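Local coordinates for putative cell adhesion protein (Parabacteroides distasonis, PDB 3LIU) that is a putative fimbrillin of the FimA/Mfa1 family that probably serves as a building block of an adhesive pilus on the bacterial surface, at residues T112-S117 and G210-A215; K201-A206 and L309-D314; N142-D147 and K161-A166. All blocks are in the same frame, centred on the assembly; numbering follows the deposited sequence.

Contact 1 of 3, residues T112-S117 and G210-A215; sequences TTINLS and GVSSVA
Ile-114 and Ser-212 face each other as the hydrogen-bonded pair at the middle of a short antiparallel ladder, flanked by the non-hydrogen-bonded pairs Thr-113 with Ser-213 and Asn-115 with Val-211. The axes of strands 113-115 and 211-213 approach to 4.6 Å, and their directions differ by 142°, well short of strict antiparallelism. The central pair is held unevenly: Ile-114 N reaches Ser-212 O at 2.8 Å, while the return bond from Ser-212 N to Ile-114 O is weak at 3.3 Å. One step on, Leu-116 N donates to Gly-210 O over 2.9 Å, extending the pairing to the start of the 3-10 turn. Gly-210 O also accepts from a water that donates to Asn-115 OD1, which ties this side chain to the opposite backbone. A short strand from the FimA family region, 113-115, is thus paired with the end of the long, later strand 193-213. On the face of Thr-113 and Val-211, Thr-113 CG2 rests 3.8 Å from Val-211 CB. The other face is built around Ile-114. With chi1 at 55°, its CG1 sits between the backbone N and the carbonyl carbon, which brings it against Ser-212 O and CB, while CG2 turns to Val-214 CG2 at 3.9 Å, the two side chains crossing at about a right angle. Ile-96 and Leu-100 of helix 94-101 cover this buried patch. Cutting Ile-114 back to an alanine is likely to cost Val-214 CG2 and Ser-212 CB their contacts with its CG2 and CG1 and to open a gap against Ile-96. Ser-212 OG lies 2.7 Å from Ser-213 O and also within bonding reach of Ile-223 O, and its single proton must be shared between these two carbonyls or alternate between them.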
ATOM      1  N   THR A 112      13.183   4.230   7.824  1.00 10.77           N
ATOM      2  CA  THR A 112      12.228   4.647   8.819  1.00 13.20           C
ATOM      3  C   THR A 112      10.875   3.928   8.670  1.00 12.75           C
ATOM      4  O   THR A 112      10.343   3.818   7.581  1.00 12.54           O
ATOM      5  CB  THR A 112      11.999   6.172   8.791  1.00 14.81           C
ATOM      6  OG1 THR A 112      13.233   6.823   9.036  1.00  9.85           O
ATOM      7  CG2 THR A 112      11.035   6.587   9.868  1.00 11.40           C
ATOM      8  N   THR A 113      10.356   3.397   9.774  1.00 11.29           N
ATOM      9  CA  THR A 113       9.146   2.587   9.722  1.00 11.53           C
ATOM     10  C   THR A 113       7.910   3.487   9.727  1.00 10.71           C
ATOM     11  O   THR A 113       7.767   4.319  10.613  1.00 11.80           O
ATOM     12  CB  THR A 113       9.079   1.604  10.883  1.00 14.70           C
ATOM     13  OG1 THR A 113      10.182   0.688  10.766  1.00 12.63           O
ATOM     14  CG2 THR A 113       7.741   0.810  10.826  1.00 10.94           C
ATOM     15  N   ILE A 114       7.011   3.315   8.758  1.00  9.78           N
ATOM     16  CA  ILE A 114       5.712   4.040   8.795  1.00 10.29           C
ATOM     17  C   ILE A 114       4.605   3.039   9.212  1.00 11.43           C
ATOM     18  O   ILE A 114       4.795   1.812   9.086  1.00 10.40           O
ATOM     19  CB  ILE A 114       5.389   4.780   7.434  1.00 10.75           C
ATOM     20  CG1 ILE A 114       5.448   3.803   6.258  1.00 10.52           C
ATOM     21  CG2 ILE A 114       6.282   6.062   7.321  1.00  5.76           C
ATOM     22  CD1 ILE A 114       5.124   4.386   4.771  1.00 11.30           C
ATOM     23  N   ASN A 115       3.476   3.559   9.708  1.00  9.49           N
ATOM     24  CA  ASN A 115       2.402   2.757  10.303  1.00  9.79           C
ATOM     25  C   ASN A 115       1.095   2.935   9.547  1.00 10.05           C
ATOM     26  O   ASN A 115       0.678   4.055   9.240  1.00 10.20           O
ATOM     27  CB  ASN A 115       2.214   3.129  11.760  1.00  8.48           C
ATOM     28  CG  ASN A 115       3.486   2.997  12.541  1.00 15.67           C
ATOM     29  OD1 ASN A 115       3.957   1.871  12.806  1.00 17.87           O
ATOM     30  ND2 ASN A 115       4.087   4.138  12.887  1.00  5.74           N
ATOM     31  N   LEU A 116       0.481   1.814   9.217  1.00 11.62           N
ATOM     32  CA  LEU A 116      -0.658   1.771   8.278  1.00 11.48           C
ATOM     33  C   LEU A 116      -1.845   2.546   8.793  1.00 13.79           C
ATOM     34  O   LEU A 116      -2.519   3.193   8.022  1.00 10.68           O
ATOM     35  CB  LEU A 116      -1.055   0.318   7.949  1.00 12.42           C
ATOM     36  CG  LEU A 116      -2.143   0.169   6.874  1.00 10.72           C
ATOM     37  CD1 LEU A 116      -1.726   0.861   5.532  1.00 11.08           C
ATOM     38  CD2 LEU A 116      -2.468  -1.344   6.581  1.00  8.10           C
ATOM     39  N   SER A 117      -2.047   2.535  10.110  1.00 11.91           N
ATOM     40  CA  SER A 117      -3.158   3.214  10.704  1.00 13.02           C
ATOM     41  C   SER A 117      -3.108   4.741  10.516  1.00 15.05           C
ATOM     42  O   SER A 117      -4.147   5.387  10.701  1.00 16.62           O
ATOM     43  CB  SER A 117      -3.277   2.836  12.217  1.00 15.50           C
ATOM     44  OG  SER A 117      -2.127   3.287  12.913  1.00 11.66           O
ATOM     45  N   GLY A 210       1.213  -4.039   8.348  1.00 10.76           N
ATOM     46  CA  GLY A 210       0.858  -2.747   8.891  1.00 10.43           C
ATOM     47  C   GLY A 210       2.034  -1.843   9.090  1.00 10.40           C
ATOM     48  O   GLY A 210       1.886  -0.741   9.619  1.00  9.89           O
ATOM     49  N   VAL A 211       3.212  -2.316   8.672  1.00 12.15           N
ATOM     50  CA  VAL A 211       4.453  -1.531   8.710  1.00  8.85           C
ATOM     51  C   VAL A 211       5.155  -1.617   7.355  1.00  9.78           C
ATOM     52  O   VAL A 211       5.010  -2.603   6.617  1.00 10.75           O
ATOM     53  CB  VAL A 211       5.454  -1.994   9.790  1.00 10.84           C
ATOM     54  CG1 VAL A 211       4.960  -1.723  11.215  1.00  6.23           C
ATOM     55  CG2 VAL A 211       5.813  -3.503   9.597  1.00  7.40           C
ATOM     56  N   SER A 212       5.929  -0.574   7.056  1.00 11.66           N
ATOM     57  CA  SER A 212       6.681  -0.423   5.784  1.00 11.00           C
ATOM     58  C   SER A 212       7.870   0.509   5.994  1.00  9.43           C
ATOM     59  O   SER A 212       7.864   1.368   6.883  1.00 10.45           O
ATOM     60  CB  SER A 212       5.779   0.157   4.669  1.00 12.66           C
ATOM     61  OG  SER A 212       6.498   0.464   3.453  1.00 12.55           O
ATOM     62  N   SER A 213       8.897   0.364   5.177  1.00 10.49           N
ATOM     63  CA  SER A 213       9.921   1.424   5.057  1.00 10.62           C
ATOM     64  C   SER A 213       9.271   2.652   4.359  1.00 11.51           C
ATOM     65  O   SER A 213       8.329   2.502   3.593  1.00 10.26           O
ATOM     66  CB  SER A 213      11.123   0.916   4.236  1.00 10.49           C
ATOM     67  OG  SER A 213      11.805  -0.079   4.959  1.00  8.27           O
ATOM     68  N   VAL A 214       9.790   3.843   4.613  1.00 11.30           N
ATOM     69  CA  VAL A 214       9.215   5.052   4.053  1.00  8.64           C
ATOM     70  C   VAL A 214       9.621   5.260   2.576  1.00 10.68           C
ATOM     71  O   VAL A 214       8.872   5.854   1.818  1.00 13.13           O
ATOM     72  CB  VAL A 214       9.540   6.293   4.908  1.00 12.30           C
ATOM     73  CG1 VAL A 214      11.014   6.712   4.802  1.00 11.64           C
ATOM     74  CG2 VAL A 214       8.595   7.441   4.550  1.00  7.45           C
ATOM     75  N   ALA A 215      10.806   4.804   2.190  1.00  9.31           N
ATOM     76  CA  ALA A 215      11.306   5.058   0.838  1.00 11.03           C
ATOM     77  C   ALA A 215      12.275   3.975   0.428  1.00 11.69           C
ATOM     78  O   ALA A 215      12.784   3.245   1.298  1.00  8.71           O
ATOM     79  CB  ALA A 215      11.934   6.427   0.761  1.00  6.12           C
TER
HETATM   80  O   HOH W   1       1.832  -0.252  12.422  1.00 17.94           O

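Contact 2 of 3, residues K201-A206 and L309-D314; sequences KEVFIA and LIVKGD
Phe-204 takes chi1 of 77°, with CG between its backbone N and carbonyl carbon, and this lays the ring beside Ile-310. The two strands, 201-206 and 309-314, form an antiparallel ladder interrupted by a classic beta bulge, Lys-201 and Glu-202 both facing Lys-312. Lys-312 O is consequently gripped twice, by Lys-201 N at 2.8 Å and by Glu-202 N at 3.1 Å. Ile-310 CB stands over one face of the Phe-204 ring, 4.1 Å from its centroid, in a CH-pi contact; Ile-310 CG2 touches Phe-204 CE1 and Ile-310 CD1 reaches Phe-204 CZ, so the isoleucine spreads along the ring. On the other face of the sheet, Leu-309 CD1 packs against Val-203 CG1 at 3.9 Å, and Ile-205 CD1 lies against Leu-309 CB. Leu-180 and Ile-178 of strand 172-185 cover this side. From the bulge, the Lys-201 side chain runs extended until a bend at chi4 sets NZ against the Asp-314 carboxylate, where Asn-330 holds both partners, its N bonded to Asp-314 OD1 and its OD1 to Lys-201 NZ. Lys-201 NZ forms a salt bridge to both carboxylate oxygens on their syn sides, 2.6 Å from Asp-314 OD1 and 2.8 Å from Asp-314 OD2.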
ATOM      1  N   LYS A 201     -22.513  -9.492   1.739  1.00 13.13           N
ATOM      2  CA  LYS A 201     -22.770  -8.832   3.044  1.00 15.44           C
ATOM      3  C   LYS A 201     -21.579  -8.049   3.583  1.00 16.56           C
ATOM      4  O   LYS A 201     -21.765  -6.996   4.192  1.00 16.56           O
ATOM      5  CB  LYS A 201     -23.178  -9.853   4.095  1.00 14.22           C
ATOM      6  CG  LYS A 201     -24.625 -10.386   3.938  1.00 17.93           C
ATOM      7  CD  LYS A 201     -25.003 -11.257   5.166  1.00 29.40           C
ATOM      8  CE  LYS A 201     -26.517 -11.531   5.298  1.00 35.76           C
ATOM      9  NZ  LYS A 201     -26.825 -12.982   5.711  1.00 37.88           N
ATOM     10  N   GLU A 202     -20.363  -8.551   3.351  1.00 14.71           N
ATOM     11  CA  GLU A 202     -19.155  -7.940   3.931  1.00 16.11           C
ATOM     12  C   GLU A 202     -17.921  -8.244   3.068  1.00 13.15           C
ATOM     13  O   GLU A 202     -17.825  -9.297   2.427  1.00 14.57           O
ATOM     14  CB  GLU A 202     -18.937  -8.472   5.372  1.00 17.63           C
ATOM     15  CG  GLU A 202     -17.749  -7.860   6.148  1.00 19.53           C
ATOM     16  CD  GLU A 202     -18.131  -6.635   6.979  1.00 31.86           C
ATOM     17  OE1 GLU A 202     -19.316  -6.262   6.975  1.00 29.73           O
ATOM     18  OE2 GLU A 202     -17.254  -6.043   7.652  1.00 30.44           O
ATOM     19  N   VAL A 203     -16.973  -7.312   3.064  1.00 13.02           N
ATOM     20  CA  VAL A 203     -15.667  -7.521   2.487  1.00 12.45           C
ATOM     21  C   VAL A 203     -14.622  -7.130   3.523  1.00 14.03           C
ATOM     22  O   VAL A 203     -14.787  -6.122   4.230  1.00 15.90           O
ATOM     23  CB  VAL A 203     -15.490  -6.666   1.212  1.00 15.21           C
ATOM     24  CG1 VAL A 203     -14.165  -6.986   0.532  1.00 12.23           C
ATOM     25  CG2 VAL A 203     -16.671  -6.901   0.226  1.00 17.16           C
ATOM     26  N   PHE A 204     -13.574  -7.926   3.680  1.00 11.29           N
ATOM     27  CA  PHE A 204     -12.484  -7.523   4.576  1.00 12.56           C
ATOM     28  C   PHE A 204     -11.126  -8.054   4.160  1.00 13.42           C
ATOM     29  O   PHE A 204     -11.024  -8.955   3.318  1.00 11.18           O
ATOM     30  CB  PHE A 204     -12.812  -7.813   6.074  1.00 12.15           C
ATOM     31  CG  PHE A 204     -12.677  -9.270   6.504  1.00  9.74           C
ATOM     32  CD1 PHE A 204     -13.638 -10.191   6.184  1.00 11.67           C
ATOM     33  CD2 PHE A 204     -11.590  -9.685   7.260  1.00 12.40           C
ATOM     34  CE1 PHE A 204     -13.541 -11.517   6.593  1.00 11.12           C
ATOM     35  CE2 PHE A 204     -11.464 -11.014   7.684  1.00 14.43           C
ATOM     36  CZ  PHE A 204     -12.458 -11.930   7.367  1.00 14.18           C
ATOM     37  N   ILE A 205     -10.087  -7.454   4.746  1.00 11.54           N
ATOM     38  CA  ILE A 205      -8.722  -7.807   4.430  1.00 10.97           C
ATOM     39  C   ILE A 205      -8.058  -8.447   5.640  1.00 12.30           C
ATOM     40  O   ILE A 205      -8.299  -7.999   6.771  1.00 12.13           O
ATOM     41  CB  ILE A 205      -7.900  -6.546   4.044  1.00 12.38           C
ATOM     42  CG1 ILE A 205      -8.544  -5.812   2.876  1.00 14.38           C
ATOM     43  CG2 ILE A 205      -6.403  -6.923   3.759  1.00  9.31           C
ATOM     44  CD1 ILE A 205      -8.754  -6.612   1.595  1.00 14.37           C
ATOM     45  N   ALA A 206      -7.254  -9.487   5.415  1.00  9.64           N
ATOM     46  CA  ALA A 206      -6.501 -10.161   6.510  1.00 11.61           C
ATOM     47  C   ALA A 206      -5.025 -10.207   6.128  1.00 10.93           C
ATOM     48  O   ALA A 206      -4.697 -10.203   4.954  1.00  9.78           O
ATOM     49  CB  ALA A 206      -7.045 -11.591   6.763  1.00  8.75           C
ATOM     50  N   LEU A 309      -8.062 -10.976   0.537  1.00 10.33           N
ATOM     51  CA  LEU A 309      -9.359 -10.400   0.461  1.00 10.84           C
ATOM     52  C   LEU A 309     -10.370 -11.495   0.698  1.00 12.17           C
ATOM     53  O   LEU A 309     -10.385 -12.533   0.008  1.00 11.98           O
ATOM     54  CB  LEU A 309      -9.606  -9.674  -0.881  1.00 10.49           C
ATOM     55  CG  LEU A 309     -11.005  -9.020  -0.946  1.00 12.35           C
ATOM     56  CD1 LEU A 309     -10.996  -7.654  -1.604  1.00 16.97           C
ATOM     57  CD2 LEU A 309     -12.047  -9.932  -1.595  1.00 15.44           C
ATOM     58  N   ILE A 310     -11.225 -11.266   1.688  1.00 11.21           N
ATOM     59  CA  ILE A 310     -12.251 -12.231   2.055  1.00 10.62           C
ATOM     60  C   ILE A 310     -13.636 -11.592   1.958  1.00 13.37           C
ATOM     61  O   ILE A 310     -13.862 -10.472   2.492  1.00 12.13           O
ATOM     62  CB  ILE A 310     -12.011 -12.750   3.503  1.00 10.73           C
ATOM     63  CG1 ILE A 310     -10.577 -13.256   3.660  1.00 13.43           C
ATOM     64  CG2 ILE A 310     -13.033 -13.918   3.897  1.00 10.08           C
ATOM     65  CD1 ILE A 310     -10.224 -13.786   5.088  1.00  7.86           C
ATOM     66  N   VAL A 311     -14.551 -12.260   1.240  1.00 13.02           N
ATOM     67  CA  VAL A 311     -15.952 -11.853   1.175  1.00 14.25           C
ATOM     68  C   VAL A 311     -16.864 -12.803   1.948  1.00 13.24           C
ATOM     69  O   VAL A 311     -16.566 -14.002   2.095  1.00 15.56           O
ATOM     70  CB  VAL A 311     -16.456 -11.677  -0.276  1.00 16.54           C
ATOM     71  CG1 VAL A 311     -15.427 -10.817  -1.102  1.00 15.35           C
ATOM     72  CG2 VAL A 311     -16.667 -13.000  -0.917  1.00 13.66           C
ATOM     73  N   LYS A 312     -17.920 -12.222   2.505  1.00 11.04           N
ATOM     74  CA  LYS A 312     -18.981 -12.961   3.165  1.00  9.97           C
ATOM     75  C   LYS A 312     -20.312 -12.625   2.520  1.00 13.09           C
ATOM     76  O   LYS A 312     -20.591 -11.457   2.260  1.00 11.55           O
ATOM     77  CB  LYS A 312     -19.065 -12.601   4.635  1.00 11.01           C
ATOM     78  CG  LYS A 312     -19.876 -13.635   5.458  1.00  9.25           C
ATOM     79  CD  LYS A 312     -20.144 -13.208   6.866  1.00 15.52           C
ATOM     80  CE  LYS A 312     -21.130 -12.081   6.916  1.00 23.26           C
ATOM     81  NZ  LYS A 312     -21.335 -11.668   8.295  1.00 24.33           N
ATOM     82  N   GLY A 313     -21.149 -13.643   2.290  1.00 15.44           N
ATOM     83  CA  GLY A 313     -22.501 -13.409   1.766  1.00 15.54           C
ATOM     84  C   GLY A 313     -23.361 -14.659   1.802  1.00 16.20           C
ATOM     85  O   GLY A 313     -22.950 -15.697   2.320  1.00 15.48           O
ATOM     86  N   ASP A 314     -24.552 -14.566   1.233  1.00 14.28           N
ATOM     87  CA  ASP A 314     -25.531 -15.650   1.292  1.00 14.36           C
ATOM     88  C   ASP A 314     -25.569 -16.290  -0.071  1.00 16.36           C
ATOM     89  O   ASP A 314     -25.801 -15.598  -1.060  1.00 14.86           O
ATOM     90  CB  ASP A 314     -26.924 -15.117   1.663  1.00 15.24           C
ATOM     91  CG  ASP A 314     -26.953 -14.462   3.038  1.00 18.22           C
ATOM     92  OD1 ASP A 314     -25.990 -14.616   3.822  1.00 13.75           O
ATOM     93  OD2 ASP A 314     -27.931 -13.749   3.312  1.00 15.09           O
TER

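Contact 3 of 3, residues N142-D147 and K161-A166; sequences NYIGYD and KEVYGA
The Glu-162 carboxylate lies against the backbone of Gly-145 and Tyr-146 and gathers backbone N-H groups from both segments. Its OE2 accepts from Gly-145 N at 2.9 Å through the syn lone pair and from Gly-165 N at 2.8 Å on the anti side, with a weak third bond from Tyr-164 N. OE1 takes Tyr-146 N at 2.8 Å, a donor standing 45° out of the carboxylate plane. A chi2 of 67° bends the glutamate chain back to reach these donors. They would probably help to stabilise a charged carboxylate, although Tyr-143 O, an acceptor 3.3 Å from both Glu-162 OE1 and OE2, works the other way. The carboxylate hangs from the end of a parallel ladder between strands 141-144 and 158-162, in the FimA family region (transthyretin clan), where 141-144 lies between 16-24 and 158-162. Tyr-143 N gives a nearly straight bond to Lys-161 O at 2.8 Å, and Tyr-143 O receives Val-163 N at 2.9 Å. The amide of Asn-142 is satisfied from outside, its OD1 by Val-137 N and its ND2 by Gln-18 O; Tyr-143 OH bonds to Ile-158 O. Apolar packing accompanies this network: Ile-144 CG2 meets Tyr-164 CB at 3.6 Å, the side chains crossing at about a right angle, while Ile-144 CG1 touches Val-163 CG2. Tyr-143 CD1 sits over the centre of one face of the Tyr-146 ring, 3.7 Å above its plane.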
ATOM      1  N   ASN A 142      20.066  26.644  -4.874  1.00 15.78           N
ATOM      2  CA  ASN A 142      20.018  25.433  -5.690  1.00 16.03           C
ATOM      3  C   ASN A 142      18.578  24.971  -5.857  1.00 15.69           C
ATOM      4  O   ASN A 142      17.833  24.870  -4.874  1.00 14.06           O
ATOM      5  CB  ASN A 142      20.823  24.293  -5.079  1.00 17.79           C
ATOM      6  CG  ASN A 142      22.294  24.583  -5.056  1.00 16.66           C
ATOM      7  OD1 ASN A 142      23.019  24.249  -6.000  1.00 15.82           O
ATOM      8  ND2 ASN A 142      22.751  25.199  -3.985  1.00 11.56           N
ATOM      9  N   TYR A 143      18.210  24.657  -7.097  1.00 10.47           N
ATOM     10  CA  TYR A 143      16.868  24.189  -7.378  1.00 12.32           C
ATOM     11  C   TYR A 143      16.891  22.705  -7.762  1.00 11.62           C
ATOM     12  O   TYR A 143      17.801  22.248  -8.473  1.00 13.04           O
ATOM     13  CB  TYR A 143      16.272  25.014  -8.525  1.00 14.01           C
ATOM     14  CG  TYR A 143      16.040  26.467  -8.210  1.00 13.56           C
ATOM     15  CD1 TYR A 143      14.964  26.846  -7.436  1.00 20.97           C
ATOM     16  CD2 TYR A 143      16.874  27.455  -8.722  1.00 15.75           C
ATOM     17  CE1 TYR A 143      14.738  28.150  -7.136  1.00 20.38           C
ATOM     18  CE2 TYR A 143      16.651  28.777  -8.433  1.00 20.56           C
ATOM     19  CZ  TYR A 143      15.573  29.110  -7.628  1.00 22.24           C
ATOM     20  OH  TYR A 143      15.286  30.401  -7.303  1.00 21.23           O
ATOM     21  N   ILE A 144      15.903  21.956  -7.274  1.00 14.07           N
ATOM     22  CA  ILE A 144      15.676  20.599  -7.724  1.00 11.45           C
ATOM     23  C   ILE A 144      14.259  20.474  -8.221  1.00 12.19           C
ATOM     24  O   ILE A 144      13.276  20.601  -7.456  1.00 11.95           O
ATOM     25  CB  ILE A 144      15.953  19.573  -6.617  1.00 13.93           C
ATOM     26  CG1 ILE A 144      17.417  19.682  -6.181  1.00 13.08           C
ATOM     27  CG2 ILE A 144      15.578  18.151  -7.100  1.00 11.27           C
ATOM     28  CD1 ILE A 144      17.798  18.777  -4.989  1.00 15.01           C
ATOM     29  N   GLY A 145      14.149  20.225  -9.520  1.00 12.72           N
ATOM     30  CA  GLY A 145      12.868  19.977 -10.155  1.00 11.92           C
ATOM     31  C   GLY A 145      12.251  21.155 -10.886  1.00 12.94           C
ATOM     32  O   GLY A 145      11.095  21.067 -11.303  1.00 16.81           O
ATOM     33  N   TYR A 146      13.015  22.236 -11.076  1.00 11.98           N
ATOM     34  CA  TYR A 146      12.465  23.468 -11.646  1.00 14.13           C
ATOM     35  C   TYR A 146      12.785  23.646 -13.124  1.00 16.98           C
ATOM     36  O   TYR A 146      12.383  24.640 -13.730  1.00 19.14           O
ATOM     37  CB  TYR A 146      12.992  24.670 -10.868  1.00 11.76           C
ATOM     38  CG  TYR A 146      12.355  24.881  -9.543  1.00 15.75           C
ATOM     39  CD1 TYR A 146      12.692  24.088  -8.445  1.00 19.81           C
ATOM     40  CD2 TYR A 146      11.416  25.890  -9.365  1.00 21.25           C
ATOM     41  CE1 TYR A 146      12.106  24.310  -7.204  1.00 21.71           C
ATOM     42  CE2 TYR A 146      10.837  26.125  -8.134  1.00 19.51           C
ATOM     43  CZ  TYR A 146      11.167  25.319  -7.064  1.00 21.02           C
ATOM     44  OH  TYR A 146      10.575  25.572  -5.851  1.00 26.20           O
ATOM     45  N   ASP A 147      13.517  22.707 -13.709  1.00 17.87           N
ATOM     46  CA  ASP A 147      13.802  22.760 -15.144  1.00 19.30           C
ATOM     47  C   ASP A 147      14.151  21.367 -15.636  1.00 20.28           C
ATOM     48  O   ASP A 147      14.434  20.471 -14.831  1.00 17.72           O
ATOM     49  CB  ASP A 147      14.956  23.702 -15.402  1.00 18.14           C
ATOM     50  CG  ASP A 147      14.933  24.290 -16.791  1.00 22.58           C
ATOM     51  OD1 ASP A 147      14.015  23.969 -17.574  1.00 21.24           O
ATOM     52  OD2 ASP A 147      15.851  25.069 -17.082  1.00 22.73           O
ATOM     53  N   LYS A 161      20.640  27.862  -9.541  1.00 15.15           N
ATOM     54  CA  LYS A 161      21.074  26.794 -10.436  1.00 16.79           C
ATOM     55  C   LYS A 161      20.250  25.555 -10.210  1.00 14.55           C
ATOM     56  O   LYS A 161      20.109  25.106  -9.061  1.00 16.29           O
ATOM     57  CB  LYS A 161      22.529  26.461 -10.185  1.00 16.83           C
ATOM     58  CG  LYS A 161      23.151  25.596 -11.286  1.00 27.47           C
ATOM     59  CD  LYS A 161      24.483  25.014 -10.834  1.00 34.06           C
ATOM     60  CE  LYS A 161      25.239  24.414 -11.984  1.00 39.20           C
ATOM     61  NZ  LYS A 161      26.007  23.244 -11.551  1.00 36.37           N
ATOM     62  N   GLU A 162      19.682  25.037 -11.291  1.00 15.14           N
ATOM     63  CA  GLU A 162      19.037  23.728 -11.265  1.00 18.31           C
ATOM     64  C   GLU A 162      20.152  22.660 -11.256  1.00 16.09           C
ATOM     65  O   GLU A 162      21.046  22.642 -12.116  1.00 16.20           O
ATOM     66  CB  GLU A 162      18.120  23.562 -12.474  1.00 17.65           C
ATOM     67  CG  GLU A 162      17.526  22.152 -12.628  1.00 22.31           C
ATOM     68  CD  GLU A 162      16.566  21.807 -11.528  1.00 17.80           C
ATOM     69  OE1 GLU A 162      15.802  22.704 -11.093  1.00 13.18           O
ATOM     70  OE2 GLU A 162      16.554  20.625 -11.110  1.00 16.42           O
ATOM     71  N   VAL A 163      20.106  21.794 -10.257  1.00 17.16           N
ATOM     72  CA  VAL A 163      21.179  20.846 -10.017  1.00 15.08           C
ATOM     73  C   VAL A 163      20.759  19.400 -10.249  1.00 16.05           C
ATOM     74  O   VAL A 163      21.586  18.511 -10.221  1.00 17.93           O
ATOM     75  CB  VAL A 163      21.783  21.016  -8.599  1.00 16.45           C
ATOM     76  CG1 VAL A 163      22.343  22.420  -8.418  1.00 19.15           C
ATOM     77  CG2 VAL A 163      20.778  20.665  -7.499  1.00 14.87           C
ATOM     78  N   TYR A 164      19.485  19.171 -10.528  1.00 17.61           N
ATOM     79  CA  TYR A 164      18.950  17.834 -10.802  1.00 16.19           C
ATOM     80  C   TYR A 164      18.560  17.733 -12.274  1.00 15.63           C
ATOM     81  O   TYR A 164      19.017  16.828 -12.973  1.00 15.21           O
ATOM     82  CB  TYR A 164      17.741  17.564  -9.907  1.00 13.35           C
ATOM     83  CG  TYR A 164      16.829  16.414 -10.300  1.00 16.60           C
ATOM     84  CD1 TYR A 164      17.239  15.085 -10.159  1.00 14.70           C
ATOM     85  CD2 TYR A 164      15.540  16.652 -10.722  1.00 17.04           C
ATOM     86  CE1 TYR A 164      16.391  14.009 -10.495  1.00 17.89           C
ATOM     87  CE2 TYR A 164      14.665  15.580 -11.038  1.00 21.63           C
ATOM     88  CZ  TYR A 164      15.107  14.270 -10.915  1.00 20.27           C
ATOM     89  OH  TYR A 164      14.273  13.214 -11.244  1.00 28.85           O
ATOM     90  N   GLY A 165      17.710  18.632 -12.755  1.00 15.76           N
ATOM     91  CA  GLY A 165      17.558  18.790 -14.216  1.00 15.62           C
ATOM     92  C   GLY A 165      16.647  17.847 -15.004  1.00 16.99           C
ATOM     93  O   GLY A 165      16.696  17.833 -16.240  1.00 16.74           O
ATOM     94  N   ALA A 166      15.767  17.104 -14.343  1.00 15.27           N
ATOM     95  CA  ALA A 166      14.866  16.214 -15.069  1.00 16.00           C
ATOM     96  C   ALA A 166      13.395  16.486 -14.774  1.00 17.31           C
ATOM     97  O   ALA A 166      12.588  15.572 -14.683  1.00 22.01           O
ATOM     98  CB  ALA A 166      15.226  14.731 -14.791  1.00 17.29           C
TER

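How the contacts relate
Contacts 1 and 2 share strand 193-213 and the sheet built on it; their centres are about 25 Å apart. Along the chain their segments alternate, 112-117 and 201-206 coming before 210-215 and 309-314. Strand 193-213 therefore pairs, antiparallel and on one sheet, with strand 113-115 of the FimA region near its end and with the later strand 308-319 further back. Contact 3 belongs to a different set of strands within the FimA region, and its two segments fall between those of contact 1 in sequence. Its centre lies about 29 Å from that of contact 1 and about 48 Å from that of contact 2; contacts 2 and 3 lie on opposite sides of the chain's centre.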